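Long-range contact in protein-L-isoaspartate(D-aspartate) O-methyltransferase (Sulfolobus tokodaii, PDB 1VBF), which probably methylates L-isoaspartyl residues of damaged proteins, using S-adenosyl-L-methionine as the methyl donor, for their repair or degradation: residues 52-64 and 79-91. Sequence-based numbering, arbitrary orientation.
Sequences NTTALNLGIFMLD and TGIGYYTALIAEI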
ATOM      1  N   ASN B  52      10.711 -10.077  23.196  1.00 37.86           N
ATOM      2  CA  ASN B  52      10.520  -9.014  24.178  1.00 38.43           C
ATOM      3  C   ASN B  52       9.721  -9.437  25.394  1.00 39.27           C
ATOM      4  O   ASN B  52       9.101 -10.505  25.429  1.00 41.04           O
ATOM      5  CB  ASN B  52       9.779  -7.834  23.559  1.00 38.53           C
ATOM      6  CG  ASN B  52      10.512  -7.223  22.385  1.00 39.82           C
ATOM      7  OD1 ASN B  52      11.710  -6.937  22.452  1.00 40.34           O
ATOM      8  ND2 ASN B  52       9.784  -7.001  21.298  1.00 41.83           N
ATOM      9  N   THR B  53       9.723  -8.569  26.392  1.00 38.40           N
ATOM     10  CA  THR B  53       8.964  -8.812  27.604  1.00 38.52           C
ATOM     11  C   THR B  53       7.758  -7.924  27.460  1.00 36.94           C
ATOM     12  O   THR B  53       7.915  -6.740  27.199  1.00 36.72           O
ATOM     13  CB  THR B  53       9.694  -8.317  28.855  1.00 40.11           C
ATOM     14  OG1 THR B  53      11.093  -8.580  28.729  1.00 44.10           O
ATOM     15  CG2 THR B  53       9.157  -9.023  30.079  1.00 39.71           C
ATOM     16  N   THR B  54       6.563  -8.474  27.633  1.00 35.96           N
ATOM     17  CA  THR B  54       5.363  -7.654  27.536  1.00 35.22           C
ATOM     18  C   THR B  54       5.503  -6.392  28.403  1.00 36.44           C
ATOM     19  O   THR B  54       6.187  -6.392  29.446  1.00 38.58           O
ATOM     20  CB  THR B  54       4.124  -8.402  28.019  1.00 33.83           C
ATOM     21  OG1 THR B  54       3.890  -9.548  27.201  1.00 34.82           O
ATOM     22  CG2 THR B  54       2.933  -7.521  27.937  1.00 33.79           C
ATOM     23  N   ALA B  55       4.862  -5.317  27.959  1.00 34.60           N
ATOM     24  CA  ALA B  55       4.875  -4.063  28.683  1.00 32.30           C
ATOM     25  C   ALA B  55       4.230  -4.298  30.041  1.00 32.38           C
ATOM     26  O   ALA B  55       3.213  -5.008  30.151  1.00 31.56           O
ATOM     27  CB  ALA B  55       4.100  -3.034  27.924  1.00 32.49           C
ATOM     28  N   LEU B  56       4.817  -3.689  31.069  1.00 31.67           N
ATOM     29  CA  LEU B  56       4.322  -3.846  32.422  1.00 31.95           C
ATOM     30  C   LEU B  56       2.860  -3.475  32.543  1.00 33.26           C
ATOM     31  O   LEU B  56       2.085  -4.180  33.210  1.00 30.83           O
ATOM     32  CB  LEU B  56       5.119  -2.992  33.401  1.00 32.36           C
ATOM     33  CG  LEU B  56       5.518  -3.597  34.761  1.00 31.72           C
ATOM     34  CD1 LEU B  56       5.686  -2.473  35.781  1.00 31.35           C
ATOM     35  CD2 LEU B  56       4.476  -4.562  35.259  1.00 31.85           C
ATOM     36  N   ASN B  57       2.485  -2.358  31.925  1.00 34.88           N
ATOM     37  CA  ASN B  57       1.101  -1.933  32.000  1.00 36.88           C
ATOM     38  C   ASN B  57       0.198  -3.005  31.391  1.00 35.32           C
ATOM     39  O   ASN B  57      -0.873  -3.315  31.916  1.00 35.08           O
ATOM     40  CB  ASN B  57       0.914  -0.597  31.290  1.00 43.95           C
ATOM     41  CG  ASN B  57       0.055   0.389  32.112  1.00 53.16           C
ATOM     42  OD1 ASN B  57      -1.126   0.131  32.410  1.00 56.48           O
ATOM     43  ND2 ASN B  57       0.655   1.526  32.487  1.00 57.36           N
ATOM     44  N   LEU B  58       0.636  -3.598  30.291  1.00 32.85           N
ATOM     45  CA  LEU B  58      -0.160  -4.629  29.659  1.00 30.09           C
ATOM     46  C   LEU B  58      -0.216  -5.879  30.537  1.00 31.04           C
ATOM     47  O   LEU B  58      -1.315  -6.387  30.833  1.00 29.36           O
ATOM     48  CB  LEU B  58       0.430  -4.977  28.303  1.00 27.44           C
ATOM     49  CG  LEU B  58      -0.556  -5.023  27.146  1.00 24.50           C
ATOM     50  CD1 LEU B  58       0.071  -5.798  26.059  1.00 25.51           C
ATOM     51  CD2 LEU B  58      -1.838  -5.708  27.529  1.00 23.86           C
ATOM     52  N   GLY B  59       0.969  -6.372  30.936  1.00 30.85           N
ATOM     53  CA  GLY B  59       1.070  -7.557  31.789  1.00 29.65           C
ATOM     54  C   GLY B  59       0.228  -7.549  33.069  1.00 28.74           C
ATOM     55  O   GLY B  59      -0.476  -8.519  33.397  1.00 27.28           O
ATOM     56  N   ILE B  60       0.292  -6.448  33.802  1.00 27.67           N
ATOM     57  CA  ILE B  60      -0.469  -6.336  35.040  1.00 28.01           C
ATOM     58  C   ILE B  60      -1.965  -6.343  34.746  1.00 28.81           C
ATOM     59  O   ILE B  60      -2.767  -6.904  35.514  1.00 27.41           O
ATOM     60  CB  ILE B  60      -0.079  -5.050  35.803  1.00 26.33           C
ATOM     61  CG1 ILE B  60       1.425  -5.066  36.078  1.00 25.16           C
ATOM     62  CG2 ILE B  60      -0.841  -4.965  37.111  1.00 24.35           C
ATOM     63  CD1 ILE B  60       1.893  -6.381  36.721  1.00 20.23           C
ATOM     64  N   PHE B  61      -2.332  -5.710  33.633  1.00 28.80           N
ATOM     65  CA  PHE B  61      -3.727  -5.670  33.224  1.00 30.58           C
ATOM     66  C   PHE B  61      -4.205  -7.098  32.914  1.00 30.91           C
ATOM     67  O   PHE B  61      -5.277  -7.519  33.342  1.00 29.10           O
ATOM     68  CB  PHE B  61      -3.908  -4.768  31.985  1.00 31.68           C
ATOM     69  CG  PHE B  61      -5.296  -4.807  31.417  1.00 31.30           C
ATOM     70  CD1 PHE B  61      -6.386  -4.368  32.173  1.00 32.00           C
ATOM     71  CD2 PHE B  61      -5.533  -5.380  30.173  1.00 31.48           C
ATOM     72  CE1 PHE B  61      -7.698  -4.512  31.701  1.00 31.57           C
ATOM     73  CE2 PHE B  61      -6.840  -5.530  29.686  1.00 31.77           C
ATOM     74  CZ  PHE B  61      -7.924  -5.098  30.453  1.00 32.35           C
HETATM   75  N   MSE B  62      -3.394  -7.844  32.173  1.00 33.12           N
HETATM   76  CA  MSE B  62      -3.740  -9.211  31.830  1.00 35.75           C
HETATM   77  C   MSE B  62      -3.886 -10.101  33.058  1.00 35.39           C
HETATM   78  O   MSE B  62      -4.881 -10.825  33.196  1.00 33.50           O
HETATM   79  CB  MSE B  62      -2.699  -9.768  30.878  1.00 39.67           C
HETATM   80  CG  MSE B  62      -2.612  -8.952  29.604  1.00 44.91           C
HETATM   81 SE   MSE B  62      -1.530  -9.745  28.210  1.00 52.46          SE
HETATM   82  CE  MSE B  62      -0.089  -8.471  28.244  1.00 51.06           C
ATOM     83  N   LEU B  63      -2.905 -10.042  33.958  1.00 35.33           N
ATOM     84  CA  LEU B  63      -2.981 -10.843  35.174  1.00 34.23           C
ATOM     85  C   LEU B  63      -4.178 -10.411  36.011  1.00 34.39           C
ATOM     86  O   LEU B  63      -4.873 -11.251  36.578  1.00 35.60           O
ATOM     87  CB  LEU B  63      -1.705 -10.712  35.999  1.00 33.07           C
ATOM     88  CG  LEU B  63      -0.407 -11.205  35.340  1.00 34.25           C
ATOM     89  CD1 LEU B  63       0.699 -11.223  36.380  1.00 30.88           C
ATOM     90  CD2 LEU B  63      -0.604 -12.597  34.728  1.00 33.88           C
ATOM     91  N   ASP B  64      -4.437  -9.107  36.075  1.00 34.26           N
ATOM     92  CA  ASP B  64      -5.566  -8.618  36.854  1.00 32.85           C
ATOM     93  C   ASP B  64      -6.866  -9.178  36.280  1.00 33.05           C
ATOM     94  O   ASP B  64      -7.790  -9.537  37.014  1.00 33.06           O
ATOM     95  CB  ASP B  64      -5.576  -7.086  36.864  1.00 30.73           C
ATOM     96  CG  ASP B  64      -6.412  -6.501  38.014  1.00 31.65           C
ATOM     97  OD1 ASP B  64      -6.637  -7.209  39.033  1.00 28.99           O
ATOM     98  OD2 ASP B  64      -6.827  -5.318  37.906  1.00 28.99           O
ATOM     99  N   THR B  79       7.321 -18.459  29.558  1.00 32.17           N
ATOM    100  CA  THR B  79       8.022 -18.029  30.767  1.00 32.36           C
ATOM    101  C   THR B  79       8.812 -16.736  30.622  1.00 32.12           C
ATOM    102  O   THR B  79       8.690 -15.833  31.450  1.00 32.02           O
ATOM    103  CB  THR B  79       8.975 -19.145  31.281  1.00 31.70           C
ATOM    104  OG1 THR B  79       8.222 -20.351  31.456  1.00 30.83           O
ATOM    105  CG2 THR B  79       9.601 -18.760  32.618  1.00 27.74           C
ATOM    106  N   GLY B  80       9.618 -16.637  29.579  1.00 31.93           N
ATOM    107  CA  GLY B  80      10.393 -15.431  29.405  1.00 33.21           C
ATOM    108  C   GLY B  80      11.334 -15.215  30.573  1.00 34.22           C
ATOM    109  O   GLY B  80      11.988 -16.161  31.003  1.00 36.27           O
ATOM    110  N   ILE B  81      11.397 -13.987  31.096  1.00 34.16           N
ATOM    111  CA  ILE B  81      12.294 -13.668  32.201  1.00 32.41           C
ATOM    112  C   ILE B  81      11.769 -14.056  33.574  1.00 32.25           C
ATOM    113  O   ILE B  81      12.391 -13.757  34.572  1.00 33.58           O
ATOM    114  CB  ILE B  81      12.654 -12.174  32.222  1.00 31.49           C
ATOM    115  CG1 ILE B  81      11.428 -11.344  32.607  1.00 32.93           C
ATOM    116  CG2 ILE B  81      13.181 -11.753  30.869  1.00 30.72           C
ATOM    117  CD1 ILE B  81      11.735  -9.868  32.824  1.00 30.69           C
ATOM    118  N   GLY B  82      10.614 -14.699  33.634  1.00 32.79           N
ATOM    119  CA  GLY B  82      10.087 -15.149  34.915  1.00 32.96           C
ATOM    120  C   GLY B  82       9.357 -14.190  35.828  1.00 34.79           C
ATOM    121  O   GLY B  82       8.768 -14.634  36.816  1.00 35.94           O
ATOM    122  N   TYR B  83       9.375 -12.891  35.520  1.00 35.35           N
ATOM    123  CA  TYR B  83       8.688 -11.899  36.353  1.00 33.76           C
ATOM    124  C   TYR B  83       7.168 -12.104  36.535  1.00 33.31           C
ATOM    125  O   TYR B  83       6.645 -12.031  37.663  1.00 31.53           O
ATOM    126  CB  TYR B  83       8.931 -10.501  35.812  1.00 33.36           C
ATOM    127  CG  TYR B  83       8.104  -9.469  36.521  1.00 32.54           C
ATOM    128  CD1 TYR B  83       8.383  -9.114  37.837  1.00 36.52           C
ATOM    129  CD2 TYR B  83       6.998  -8.902  35.913  1.00 34.02           C
ATOM    130  CE1 TYR B  83       7.564  -8.199  38.552  1.00 37.72           C
ATOM    131  CE2 TYR B  83       6.156  -7.987  36.613  1.00 37.95           C
ATOM    132  CZ  TYR B  83       6.447  -7.638  37.931  1.00 37.41           C
ATOM    133  OH  TYR B  83       5.645  -6.734  38.609  1.00 34.21           O
ATOM    134  N   TYR B  84       6.443 -12.340  35.448  1.00 31.15           N
ATOM    135  CA  TYR B  84       5.012 -12.540  35.615  1.00 32.36           C
ATOM    136  C   TYR B  84       4.774 -13.906  36.261  1.00 32.51           C
ATOM    137  O   TYR B  84       3.740 -14.133  36.910  1.00 31.42           O
ATOM    138  CB  TYR B  84       4.260 -12.436  34.273  1.00 32.57           C
ATOM    139  CG  TYR B  84       4.346 -11.070  33.632  1.00 33.71           C
ATOM    140  CD1 TYR B  84       5.116 -10.868  32.500  1.00 33.61           C
ATOM    141  CD2 TYR B  84       3.706  -9.965  34.197  1.00 35.25           C
ATOM    142  CE1 TYR B  84       5.263  -9.627  31.948  1.00 34.52           C
ATOM    143  CE2 TYR B  84       3.846  -8.696  33.642  1.00 35.22           C
ATOM    144  CZ  TYR B  84       4.628  -8.542  32.516  1.00 36.18           C
ATOM    145  OH  TYR B  84       4.771  -7.303  31.950  1.00 37.96           O
ATOM    146  N   THR B  85       5.746 -14.804  36.088  1.00 31.40           N
ATOM    147  CA  THR B  85       5.642 -16.130  36.657  1.00 31.23           C
ATOM    148  C   THR B  85       5.681 -15.924  38.169  1.00 30.95           C
ATOM    149  O   THR B  85       4.793 -16.394  38.880  1.00 30.50           O
ATOM    150  CB  THR B  85       6.799 -17.037  36.201  1.00 32.83           C
ATOM    151  OG1 THR B  85       7.085 -16.786  34.822  1.00 34.99           O
ATOM    152  CG2 THR B  85       6.415 -18.513  36.358  1.00 30.97           C
ATOM    153  N   ALA B  86       6.690 -15.203  38.658  1.00 29.92           N
ATOM    154  CA  ALA B  86       6.787 -14.902  40.089  1.00 30.55           C
ATOM    155  C   ALA B  86       5.472 -14.322  40.679  1.00 31.30           C
ATOM    156  O   ALA B  86       4.983 -14.832  41.685  1.00 33.87           O
ATOM    157  CB  ALA B  86       7.939 -13.936  40.349  1.00 28.83           C
ATOM    158  N   LEU B  87       4.906 -13.273  40.070  1.00 29.77           N
ATOM    159  CA  LEU B  87       3.661 -12.674  40.564  1.00 27.42           C
ATOM    160  C   LEU B  87       2.512 -13.674  40.688  1.00 28.48           C
ATOM    161  O   LEU B  87       1.692 -13.568  41.603  1.00 28.69           O
ATOM    162  CB  LEU B  87       3.209 -11.526  39.662  1.00 26.40           C
ATOM    163  CG  LEU B  87       4.130 -10.310  39.454  1.00 27.66           C
ATOM    164  CD1 LEU B  87       3.434  -9.331  38.520  1.00 24.37           C
ATOM    165  CD2 LEU B  87       4.468  -9.628  40.787  1.00 25.60           C
ATOM    166  N   ILE B  88       2.437 -14.642  39.778  1.00 27.99           N
ATOM    167  CA  ILE B  88       1.376 -15.640  39.843  1.00 27.95           C
ATOM    168  C   ILE B  88       1.658 -16.619  40.998  1.00 30.55           C
ATOM    169  O   ILE B  88       0.778 -16.950  41.809  1.00 31.01           O
ATOM    170  CB  ILE B  88       1.277 -16.410  38.509  1.00 26.98           C
ATOM    171  CG1 ILE B  88       1.009 -15.423  37.372  1.00 25.35           C
ATOM    172  CG2 ILE B  88       0.153 -17.472  38.569  1.00 25.27           C
ATOM    173  CD1 ILE B  88       1.004 -16.054  36.012  1.00 23.73           C
ATOM    174  N   ALA B  89       2.901 -17.075  41.066  1.00 32.28           N
ATOM    175  CA  ALA B  89       3.340 -17.997  42.106  1.00 33.36           C
ATOM    176  C   ALA B  89       3.011 -17.449  43.503  1.00 34.59           C
ATOM    177  O   ALA B  89       2.645 -18.193  44.413  1.00 35.57           O
ATOM    178  CB  ALA B  89       4.830 -18.228  41.972  1.00 32.33           C
ATOM    179  N   GLU B  90       3.157 -16.142  43.674  1.00 34.30           N
ATOM    180  CA  GLU B  90       2.840 -15.511  44.946  1.00 33.45           C
ATOM    181  C   GLU B  90       1.370 -15.694  45.345  1.00 32.14           C
ATOM    182  O   GLU B  90       1.057 -15.873  46.508  1.00 33.81           O
ATOM    183  CB  GLU B  90       3.131 -14.020  44.867  1.00 32.75           C
ATOM    184  CG  GLU B  90       4.592 -13.661  44.687  1.00 37.64           C
ATOM    185  CD  GLU B  90       5.374 -13.658  45.996  1.00 39.90           C
ATOM    186  OE1 GLU B  90       4.751 -13.464  47.067  1.00 38.81           O
ATOM    187  OE2 GLU B  90       6.615 -13.829  45.944  1.00 40.80           O
ATOM    188  N   ILE B  91       0.473 -15.679  44.377  1.00 29.50           N
ATOM    189  CA  ILE B  91      -0.940 -15.750  44.677  1.00 28.88           C
ATOM    190  C   ILE B  91      -1.505 -17.146  44.690  1.00 31.66           C
ATOM    191  O   ILE B  91      -2.268 -17.544  45.578  1.00 32.52           O
ATOM    192  CB  ILE B  91      -1.751 -14.941  43.601  1.00 26.76           C
ATOM    193  CG1 ILE B  91      -1.241 -13.508  43.532  1.00 24.59           C
ATOM    194  CG2 ILE B  91      -3.279 -15.057  43.843  1.00 20.74           C
ATOM    195  CD1 ILE B  91      -1.692 -12.790  42.293  1.00 26.26           C
TER
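Tyr-84 reaches from helix 83-91 against the first two turns of helix 56-64 as a knob, its ring held among Leu-56, Gly-59, Ile-60 and Leu-63. Its hydroxyl gives a hydrogen bond to the backbone O of Thr-54 (OH to O 3.0 Å), coming from above the carbonyl plane, 64° out of it, not along a lone pair. The O of Ala-55, the N-cap residue, lies 3.3 Å from the same OH, so the phenol end meets the turn that leads into the helix. Gly-59, with no side chain, brings its CA against the ring, 3.5 Å from CE2 of Tyr-84. At the ring's edge, CD1 of Leu-63 is 3.9 Å from CD2 of Tyr-84.

Leu-63 forks: CD1 also meets CD1 of Leu-87, while CD2 goes to CD1 of Ile-88. Ile-60 crosses Leu-87 nearly at right angles, their CD1 atoms 3.8 Å apart. Leu-56 likewise crosses Tyr-83, its CD2 4.0 Å from CE2 of Tyr-83. Toward the other end, CG2 of Thr-53 packs on CD1 of Ile-81 at about a right angle.

CD2 of Tyr-83 lies over the centre of one face of the Tyr-84 ring, 3.8 Å above its plane, and in the second shell Trp-141 stacks with Tyr-84. The helices run roughly parallel, crossing at -30° with axes 11.3 Å apart. Helix 83-91 follows the first strand of the Rossmann-like methyltransferase sheet, 73-77, and Ile-88 rests on strand 94-99; Phe-20 of helix 14-22 touches Ile-60 and Tyr-83, and Ile-7 of helix 4-10 packs against Leu-56 and Ile-60.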